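Putative (Helicobacter pylori J99, PDB 4R7K) is of unknown function but belongs to the SRPBCC superfamily, whose helix-grip domains commonly bind hydrophobic ligands, so a similar role is possible. Local coordinates at residues G131-V143 with I153-L167. Numbering follows the deposited sequence.
Sequences GDEYLEVYHAWLV and ILTQESQSGVPAKAL
His139 and Thr155 meet on the face of the sheet covered by helix 174-190, where the packing is tight. The NE2 N-H of His139 points to Thr155 OG1 at 2.8 Å, with the hydroxyl close to the imidazole plane but the bond bent to 136°. That hydroxyl, anti to the backbone N (chi1 -167°), donates a hydrogen bond to Ala140 O from above the carbonyl plane, while Gln156 N reaches the same oxygen from the opposite face at 3.0 Å. OG1 also lies over the centre of the Trp141 ring system, and Thr155 CB makes a CH-pi contact 3.8 Å from the centroid of its six-membered ring, which together fix the hydroxyl's position. Further along, Glu157 OE2 lies over one face of the His139 ring, and OE1 accepts a 2.7 Å bond from Gln159 NE2. Strands 136-146 and 150-160 form an antiparallel hairpin in the sheet that packs against helix 174-190, consistent with the helix-grip fold of SRPBCC proteins; His179 of that helix stacks on His139. Beyond the strands, Leu135 joins Pro163, Ala164 and Leu167 in a buried apolar patch, CD1 3.8 Å from Ala164 CB, backed by Phe101 and Gly102 of the second subunit. On the looser solvent side Asp132 OD1 makes only van der Waals contact with Val162 CG2 at 3.8 Å, and a water bridges Gly131 O and Tyr134 O to Val162 N, 3.0 Å from that nitrogen.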
loop_
_atom_site.group_PDB
_atom_site.type_symbol
_atom_site.label_atom_id
_atom_site.label_comp_id
_atom_site.label_asym_id
_atom_site.label_seq_id
_atom_site.Cartn_x
_atom_site.Cartn_y
_atom_site.Cartn_z
ATOM N N GLY A 131 -24.605 7.947 14.881
ATOM C CA GLY A 131 -25.110 6.812 14.117
ATOM C C GLY A 131 -24.029 5.913 13.562
ATOM O O GLY A 131 -23.104 5.541 14.260
ATOM N N ASP A 132 -24.128 5.585 12.278
ATOM C CA ASP A 132 -23.149 4.688 11.656
ATOM C C ASP A 132 -21.784 5.324 11.378
ATOM O O ASP A 132 -20.883 4.631 10.919
ATOM C CB ASP A 132 -23.718 4.063 10.366
ATOM C CG ASP A 132 -24.848 3.068 10.643
ATOM O OD1 ASP A 132 -25.167 2.834 11.825
ATOM O OD2 ASP A 132 -25.404 2.509 9.676
ATOM N N GLU A 133 -21.648 6.621 11.651
ATOM C CA GLU A 133 -20.389 7.337 11.433
ATOM C C GLU A 133 -19.529 7.423 12.703
ATOM O O GLU A 133 -18.383 7.867 12.651
ATOM C CB GLU A 133 -20.684 8.745 10.927
ATOM C CG GLU A 133 -21.198 8.800 9.498
ATOM C CD GLU A 133 -22.010 10.053 9.240
ATOM O OE1 GLU A 133 -21.526 10.950 8.521
ATOM O OE2 GLU A 133 -23.118 10.150 9.804
ATOM N N TYR A 134 -20.088 7.012 13.831
ATOM C CA TYR A 134 -19.372 7.070 15.100
ATOM C C TYR A 134 -18.293 5.990 15.170
ATOM O O TYR A 134 -18.563 4.826 14.923
ATOM C CB TYR A 134 -20.306 6.908 16.285
ATOM C CG TYR A 134 -19.559 6.939 17.598
ATOM C CD1 TYR A 134 -18.989 8.130 18.054
ATOM C CD2 TYR A 134 -19.410 5.799 18.382
ATOM C CE1 TYR A 134 -18.299 8.197 19.246
ATOM C CE2 TYR A 134 -18.713 5.860 19.592
ATOM C CZ TYR A 134 -18.160 7.068 20.010
ATOM O OH TYR A 134 -17.470 7.191 21.187
ATOM N N LEU A 135 -17.083 6.398 15.518
ATOM C CA LEU A 135 -15.920 5.502 15.637
ATOM C C LEU A 135 -15.217 5.775 16.957
ATOM O O LEU A 135 -14.972 6.926 17.296
ATOM C CB LEU A 135 -14.936 5.756 14.507
ATOM C CG LEU A 135 -13.664 4.926 14.469
ATOM C CD1 LEU A 135 -14.006 3.453 14.404
ATOM C CD2 LEU A 135 -12.778 5.303 13.284
ATOM N N GLU A 136 -14.914 4.721 17.709
ATOM C CA GLU A 136 -14.185 4.862 18.965
ATOM C C GLU A 136 -13.059 3.866 18.915
ATOM O O GLU A 136 -13.286 2.735 18.517
ATOM C CB GLU A 136 -15.092 4.619 20.177
ATOM C CG GLU A 136 -14.457 4.997 21.500
ATOM C CD GLU A 136 -15.361 4.710 22.692
ATOM O OE1 GLU A 136 -16.353 3.998 22.520
ATOM O OE2 GLU A 136 -15.068 5.176 23.802
ATOM N N VAL A 137 -11.851 4.292 19.304
ATOM C CA VAL A 137 -10.664 3.426 19.274
ATOM C C VAL A 137 -9.831 3.490 20.574
ATOM O O VAL A 137 -9.985 4.420 21.375
ATOM C CB VAL A 137 -9.749 3.790 18.080
ATOM C CG1 VAL A 137 -10.582 3.911 16.796
ATOM C CG2 VAL A 137 -8.966 5.102 18.299
ATOM N N TYR A 138 -8.963 2.502 20.756
ATOM C CA TYR A 138 -7.998 2.463 21.863
ATOM C C TYR A 138 -6.676 2.142 21.196
ATOM O O TYR A 138 -6.509 1.055 20.626
ATOM C CB TYR A 138 -8.386 1.418 22.882
ATOM C CG TYR A 138 -7.549 1.411 24.152
ATOM C CD1 TYR A 138 -7.898 2.192 25.252
ATOM C CD2 TYR A 138 -6.459 0.571 24.285
ATOM C CE1 TYR A 138 -7.140 2.164 26.420
ATOM C CE2 TYR A 138 -5.689 0.565 25.448
ATOM C CZ TYR A 138 -6.036 1.345 26.509
ATOM O OH TYR A 138 -5.264 1.295 27.663
ATOM N N HIS A 139 -5.757 3.097 21.192
ATOM C CA HIS A 139 -4.484 2.946 20.498
ATOM C C HIS A 139 -3.365 2.861 21.531
ATOM O O HIS A 139 -3.121 3.791 22.270
ATOM C CB HIS A 139 -4.287 4.168 19.647
ATOM C CG HIS A 139 -3.093 4.118 18.758
ATOM N ND1 HIS A 139 -2.910 5.014 17.730
ATOM C CD2 HIS A 139 -2.089 3.215 18.653
ATOM C CE1 HIS A 139 -1.784 4.730 17.100
ATOM N NE2 HIS A 139 -1.268 3.643 17.643
ATOM N N ALA A 140 -2.698 1.718 21.571
ATOM C CA ALA A 140 -1.708 1.453 22.597
ATOM C C ALA A 140 -0.337 1.309 21.984
ATOM O O ALA A 140 -0.171 0.890 20.797
ATOM C CB ALA A 140 -2.072 0.195 23.353
ATOM N N TRP A 141 0.642 1.626 22.806
ATOM C CA TRP A 141 2.015 1.599 22.416
ATOM C C TRP A 141 2.838 0.971 23.502
ATOM O O TRP A 141 2.583 1.183 24.721
ATOM C CB TRP A 141 2.548 3.034 22.210
ATOM C CG TRP A 141 1.926 3.860 21.133
ATOM C CD1 TRP A 141 0.727 4.519 21.198
ATOM C CD2 TRP A 141 2.494 4.189 19.856
ATOM N NE1 TRP A 141 0.515 5.223 20.029
ATOM C CE2 TRP A 141 1.581 5.036 19.193
ATOM C CE3 TRP A 141 3.704 3.867 19.213
ATOM C CZ2 TRP A 141 1.811 5.515 17.906
ATOM C CZ3 TRP A 141 3.920 4.332 17.918
ATOM C CH2 TRP A 141 3.000 5.170 17.295
ATOM N N LEU A 142 3.869 0.249 23.071
ATOM C CA LEU A 142 4.842 -0.345 23.963
ATOM C C LEU A 142 6.206 -0.161 23.336
ATOM O O LEU A 142 6.480 -0.707 22.255
ATOM C CB LEU A 142 4.543 -1.826 24.183
ATOM C CG LEU A 142 5.249 -2.473 25.391
ATOM C CD1 LEU A 142 4.526 -3.776 25.747
ATOM C CD2 LEU A 142 6.710 -2.718 25.048
ATOM N N VAL A 143 7.044 0.634 24.000
ATOM C CA VAL A 143 8.413 0.910 23.550
ATOM C C VAL A 143 9.328 0.289 24.604
ATOM O O VAL A 143 9.158 0.573 25.793
ATOM C CB VAL A 143 8.701 2.433 23.460
ATOM C CG1 VAL A 143 10.129 2.670 22.944
ATOM C CG2 VAL A 143 7.733 3.152 22.524
ATOM N N ILE A 153 9.442 -1.193 19.113
ATOM C CA ILE A 153 8.285 -0.326 19.137
ATOM C C ILE A 153 7.084 -1.133 18.633
ATOM O O ILE A 153 7.021 -1.513 17.460
ATOM C CB ILE A 153 8.451 0.956 18.273
ATOM C CG1 ILE A 153 9.758 1.652 18.575
ATOM C CG2 ILE A 153 7.276 1.891 18.532
ATOM C CD1 ILE A 153 10.121 2.788 17.633
ATOM N N LEU A 154 6.139 -1.379 19.525
ATOM C CA LEU A 154 4.943 -2.126 19.215
ATOM C C LEU A 154 3.793 -1.191 19.344
ATOM O O LEU A 154 3.648 -0.540 20.399
ATOM C CB LEU A 154 4.736 -3.262 20.216
ATOM C CG LEU A 154 3.412 -4.076 20.126
ATOM C CD1 LEU A 154 3.355 -4.943 18.894
ATOM C CD2 LEU A 154 3.250 -4.961 21.349
ATOM N N THR A 155 2.971 -1.099 18.291
ATOM C CA THR A 155 1.772 -0.333 18.377
ATOM C C THR A 155 0.557 -1.157 17.865
ATOM O O THR A 155 0.588 -1.800 16.796
ATOM C CB THR A 155 1.892 1.041 17.710
ATOM O OG1 THR A 155 0.774 1.841 18.108
ATOM C CG2 THR A 155 1.928 0.926 16.195
ATOM N N GLN A 156 -0.507 -1.120 18.644
ATOM C CA GLN A 156 -1.712 -1.889 18.371
ATOM C C GLN A 156 -2.908 -1.059 18.650
ATOM O O GLN A 156 -2.919 -0.287 19.606
ATOM C CB GLN A 156 -1.755 -3.167 19.214
ATOM C CG GLN A 156 -0.592 -4.094 18.992
ATOM C CD GLN A 156 -0.667 -5.384 19.788
ATOM O OE1 GLN A 156 -1.089 -5.422 20.950
ATOM N NE2 GLN A 156 -0.250 -6.454 19.158
ATOM N N GLU A 157 -3.927 -1.171 17.790
ATOM C CA GLU A 157 -5.144 -0.403 17.957
ATOM C C GLU A 157 -6.354 -1.329 17.785
ATOM O O GLU A 157 -6.404 -2.167 16.853
ATOM C CB GLU A 157 -5.247 0.736 16.915
ATOM C CG GLU A 157 -6.495 1.592 17.049
ATOM C CD GLU A 157 -6.456 2.894 16.222
ATOM O OE1 GLU A 157 -7.490 3.230 15.626
ATOM O OE2 GLU A 157 -5.402 3.575 16.137
ATOM N N SER A 158 -7.326 -1.112 18.658
ATOM C CA SER A 158 -8.593 -1.831 18.674
ATOM C C SER A 158 -9.660 -0.769 18.421
ATOM O O SER A 158 -9.650 0.295 19.069
ATOM C CB SER A 158 -8.759 -2.487 20.061
ATOM O OG SER A 158 -9.983 -3.206 20.175
ATOM N N GLN A 159 -10.602 -1.064 17.530
ATOM C CA GLN A 159 -11.582 -0.104 17.085
ATOM C C GLN A 159 -13.004 -0.674 17.160
ATOM O O GLN A 159 -13.238 -1.864 16.849
ATOM C CB GLN A 159 -11.314 0.281 15.628
ATOM C CG GLN A 159 -9.914 0.755 15.302
ATOM C CD GLN A 159 -9.743 1.139 13.816
ATOM O OE1 GLN A 159 -10.302 0.511 12.930
ATOM N NE2 GLN A 159 -8.948 2.175 13.557
ATOM N N SER A 160 -13.939 0.186 17.526
ATOM C CA SER A 160 -15.346 -0.194 17.601
ATOM C C SER A 160 -16.237 0.815 16.864
ATOM O O SER A 160 -16.049 2.032 16.972
ATOM C CB SER A 160 -15.798 -0.301 19.053
ATOM O OG SER A 160 -15.089 -1.351 19.705
ATOM N N GLY A 161 -17.242 0.294 16.171
ATOM C CA GLY A 161 -18.195 1.120 15.442
ATOM C C GLY A 161 -18.336 0.617 14.032
ATOM O O GLY A 161 -17.510 -0.192 13.564
ATOM N N VAL A 162 -19.369 1.100 13.347
ATOM C CA VAL A 162 -19.632 0.666 11.985
ATOM C C VAL A 162 -18.486 1.016 11.032
ATOM O O VAL A 162 -18.179 0.225 10.166
ATOM C CB VAL A 162 -20.991 1.181 11.457
ATOM C CG1 VAL A 162 -21.126 0.917 9.968
ATOM C CG2 VAL A 162 -22.141 0.512 12.194
ATOM N N PRO A 163 -17.830 2.181 11.205
ATOM C CA PRO A 163 -16.721 2.443 10.290
ATOM C C PRO A 163 -15.533 1.486 10.485
ATOM O O PRO A 163 -14.783 1.272 9.541
ATOM C CB PRO A 163 -16.314 3.876 10.627
ATOM C CG PRO A 163 -17.552 4.497 11.210
ATOM C CD PRO A 163 -18.173 3.378 11.988
ATOM N N ALA A 164 -15.366 0.944 11.693
ATOM C CA ALA A 164 -14.287 0.003 11.969
ATOM C C ALA A 164 -14.544 -1.299 11.246
ATOM O O ALA A 164 -13.621 -1.929 10.724
ATOM C CB ALA A 164 -14.133 -0.211 13.469
ATOM N N LYS A 165 -15.806 -1.701 11.170
ATOM C CA LYS A 165 -16.132 -2.884 10.414
ATOM C C LYS A 165 -15.702 -2.682 8.943
ATOM O O LYS A 165 -15.164 -3.590 8.324
ATOM C CB LYS A 165 -17.615 -3.177 10.480
ATOM C CG LYS A 165 -18.127 -3.510 11.866
ATOM C CD LYS A 165 -19.608 -3.867 11.805
ATOM C CE LYS A 165 -20.218 -3.999 13.192
ATOM N NZ LYS A 165 -21.636 -4.466 13.121
ATOM N N ALA A 166 -15.922 -1.486 8.404
ATOM C CA ALA A 166 -15.499 -1.187 7.035
ATOM C C ALA A 166 -13.980 -1.174 6.921
ATOM O O ALA A 166 -13.418 -1.723 5.969
ATOM C CB ALA A 166 -16.063 0.137 6.560
ATOM N N LEU A 167 -13.311 -0.556 7.893
ATOM C CA LEU A 167 -11.855 -0.477 7.843
ATOM C C LEU A 167 -11.227 -1.861 7.907
ATOM O O LEU A 167 -10.175 -2.097 7.309
ATOM C CB LEU A 167 -11.308 0.423 8.917
ATOM C CG LEU A 167 -11.637 1.909 8.762
ATOM C CD1 LEU A 167 -11.274 2.680 10.024
ATOM C CD2 LEU A 167 -10.953 2.502 7.530
HETATM O O HOH W 1 -20.775 3.518 14.556
#